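Beta-glucuronidase (Dictyoglomus thermophilum, PDB 6XXW) probably hydrolyses beta-D-glucuronides, releasing glucuronic acid, as a four-chain glycoside hydrolase of family 2. Local coordinates at residues Val141-Thr146 and Asn178-His183. Numbering follows the deposited sequence.
Sequences VDNTLT and NYSGIH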
loop_
_atom_site.group_PDB
_atom_site.type_symbol
_atom_site.label_atom_id
_atom_site.label_comp_id
_atom_site.label_asym_id
_atom_site.label_seq_id
_atom_site.Cartn_x
_atom_site.Cartn_y
_atom_site.Cartn_z
ATOM N N VAL A 141 37.178 7.935 2.355
ATOM C CA VAL A 141 36.073 8.540 3.092
ATOM C C VAL A 141 35.835 7.695 4.335
ATOM O O VAL A 141 35.756 6.470 4.243
ATOM C CB VAL A 141 34.785 8.623 2.245
ATOM C CG1 VAL A 141 33.670 9.280 3.049
ATOM C CG2 VAL A 141 35.038 9.379 0.918
ATOM N N ASP A 142 35.710 8.348 5.487
ATOM C CA ASP A 142 35.497 7.680 6.769
ATOM C C ASP A 142 34.187 8.205 7.336
ATOM O O ASP A 142 34.017 9.421 7.467
ATOM C CB ASP A 142 36.673 7.966 7.717
ATOM C CG ASP A 142 36.679 7.081 8.971
ATOM O OD1 ASP A 142 35.633 6.544 9.369
ATOM O OD2 ASP A 142 37.753 6.936 9.582
ATOM N N ASN A 143 33.246 7.299 7.632
ATOM C CA ASN A 143 31.947 7.700 8.159
ATOM C C ASN A 143 31.856 7.548 9.672
ATOM O O ASN A 143 30.763 7.686 10.234
ATOM C CB ASN A 143 30.816 6.909 7.479
ATOM C CG ASN A 143 30.898 5.428 7.749
ATOM O OD1 ASN A 143 31.872 4.957 8.326
ATOM N ND2 ASN A 143 29.864 4.680 7.343
ATOM N N THR A 144 32.979 7.286 10.342
ATOM C CA THR A 144 32.995 7.131 11.790
ATOM C C THR A 144 32.744 8.484 12.447
ATOM O O THR A 144 33.526 9.420 12.266
ATOM C CB THR A 144 34.344 6.572 12.235
ATOM O OG1 THR A 144 34.620 5.375 11.491
ATOM C CG2 THR A 144 34.318 6.240 13.725
ATOM N N LEU A 145 31.672 8.593 13.217
ATOM C CA LEU A 145 31.392 9.849 13.903
ATOM C C LEU A 145 32.164 9.941 15.218
ATOM O O LEU A 145 32.519 8.926 15.831
ATOM C CB LEU A 145 29.892 9.984 14.173
ATOM C CG LEU A 145 28.994 9.981 12.934
ATOM C CD1 LEU A 145 27.551 9.647 13.304
ATOM C CD2 LEU A 145 29.087 11.322 12.233
ATOM N N THR A 146 32.427 11.181 15.645
ATOM C CA THR A 146 33.014 11.475 16.945
ATOM C C THR A 146 32.272 12.653 17.563
ATOM O O THR A 146 31.445 13.303 16.915
ATOM C CB THR A 146 34.507 11.821 16.851
ATOM O OG1 THR A 146 34.645 13.127 16.281
ATOM C CG2 THR A 146 35.263 10.805 16.001
ATOM N N ASN A 178 22.855 7.833 8.655
ATOM C CA ASN A 178 24.261 8.209 8.471
ATOM C C ASN A 178 24.795 7.683 7.133
ATOM O O ASN A 178 25.743 6.900 7.068
ATOM C CB ASN A 178 25.089 7.691 9.643
ATOM C CG ASN A 178 26.524 8.218 9.639
ATOM O OD1 ASN A 178 26.776 9.404 9.382
ATOM N ND2 ASN A 178 27.471 7.330 9.925
ATOM N N TYR A 179 24.149 8.118 6.050
ATOM C CA TYR A 179 24.632 7.806 4.705
ATOM C C TYR A 179 26.059 8.315 4.522
ATOM O O TYR A 179 26.422 9.389 5.017
ATOM C CB TYR A 179 23.741 8.454 3.648
ATOM C CG TYR A 179 22.487 7.692 3.258
ATOM C CD1 TYR A 179 22.554 6.417 2.698
ATOM C CD2 TYR A 179 21.226 8.281 3.418
ATOM C CE1 TYR A 179 21.387 5.726 2.340
ATOM C CE2 TYR A 179 20.058 7.606 3.051
ATOM C CZ TYR A 179 20.147 6.337 2.520
ATOM O OH TYR A 179 18.987 5.701 2.156
ATOM N N SER A 180 26.863 7.558 3.775
ATOM C CA SER A 180 28.245 7.930 3.539
ATOM C C SER A 180 28.631 7.683 2.089
ATOM O O SER A 180 27.964 6.946 1.350
ATOM C CB SER A 180 29.206 7.163 4.459
ATOM O OG SER A 180 30.546 7.627 4.250
ATOM N N GLY A 181 29.741 8.299 1.699
ATOM C CA GLY A 181 30.241 8.231 0.344
ATOM C C GLY A 181 30.552 9.613 -0.172
ATOM O O GLY A 181 30.595 10.592 0.583
ATOM N N ILE A 182 30.778 9.703 -1.483
ATOM C CA ILE A 182 31.032 10.980 -2.142
ATOM C C ILE A 182 29.688 11.476 -2.663
ATOM O O ILE A 182 29.197 11.009 -3.693
ATOM C CB ILE A 182 32.062 10.861 -3.269
ATOM C CG1 ILE A 182 33.394 10.324 -2.732
ATOM C CG2 ILE A 182 32.294 12.245 -3.905
ATOM C CD1 ILE A 182 34.367 9.910 -3.830
ATOM N N HIS A 183 29.112 12.455 -1.966
ATOM C CA HIS A 183 27.724 12.851 -2.171
ATOM C C HIS A 183 27.553 13.948 -3.211
ATOM O O HIS A 183 26.434 14.170 -3.681
ATOM C CB HIS A 183 27.123 13.303 -0.836
ATOM C CG HIS A 183 26.930 12.185 0.145
ATOM N ND1 HIS A 183 26.847 12.392 1.506
ATOM C CD2 HIS A 183 26.772 10.854 -0.044
ATOM C CE1 HIS A 183 26.657 11.233 2.114
ATOM N NE2 HIS A 183 26.599 10.284 1.194
HETATM O O HOH W 1 27.244 4.783 6.312
#
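Asn143 packs against Ser180 where segments 141-146 and 178-183 run roughly antiparallel, Asn143 CA lying 5.9 Å from Ser180 CA. Traced outward, Asn143 CB comes first, 3.3 Å from Ser180 OG and almost as near Ser180 CB; that hydroxyl is itself hydrogen-bonded to Ala99 O. A chi1 of 63° tucks Asn143 CG over the main chain, flanked by N and C, which carries ND2 alongside Ser180 CB, 3.9 Å away. Its OD1 accepts from Gly72 N. Its ND2 donates to Tyr70 O and, at 2.8 Å, to water 1, which in turn donates to Asn178 O, so both ends of this buried amide are satisfied. Here strand 134-142 of the N-terminal jelly-roll beta-sandwich of family 2 glycoside hydrolases runs out into a loop. An Asx turn marks this exit: Asp142 OD1 accepts from Thr144 N at 2.9 Å, 35° out of the carboxylate plane, while Thr144 OG1 reaches the syn lone pair of the same oxygen. Asn178 ND2 makes a weak but fairly straight bond (164°) to Asn143 O at 3.3 Å. Asn178 OD1, hydrogen-bonded to His100 NE2, lies 4.0 Å from Leu145 CD1. Toward the strands, Val141 CG2 touches Ile182 CG1 at 4.1 Å.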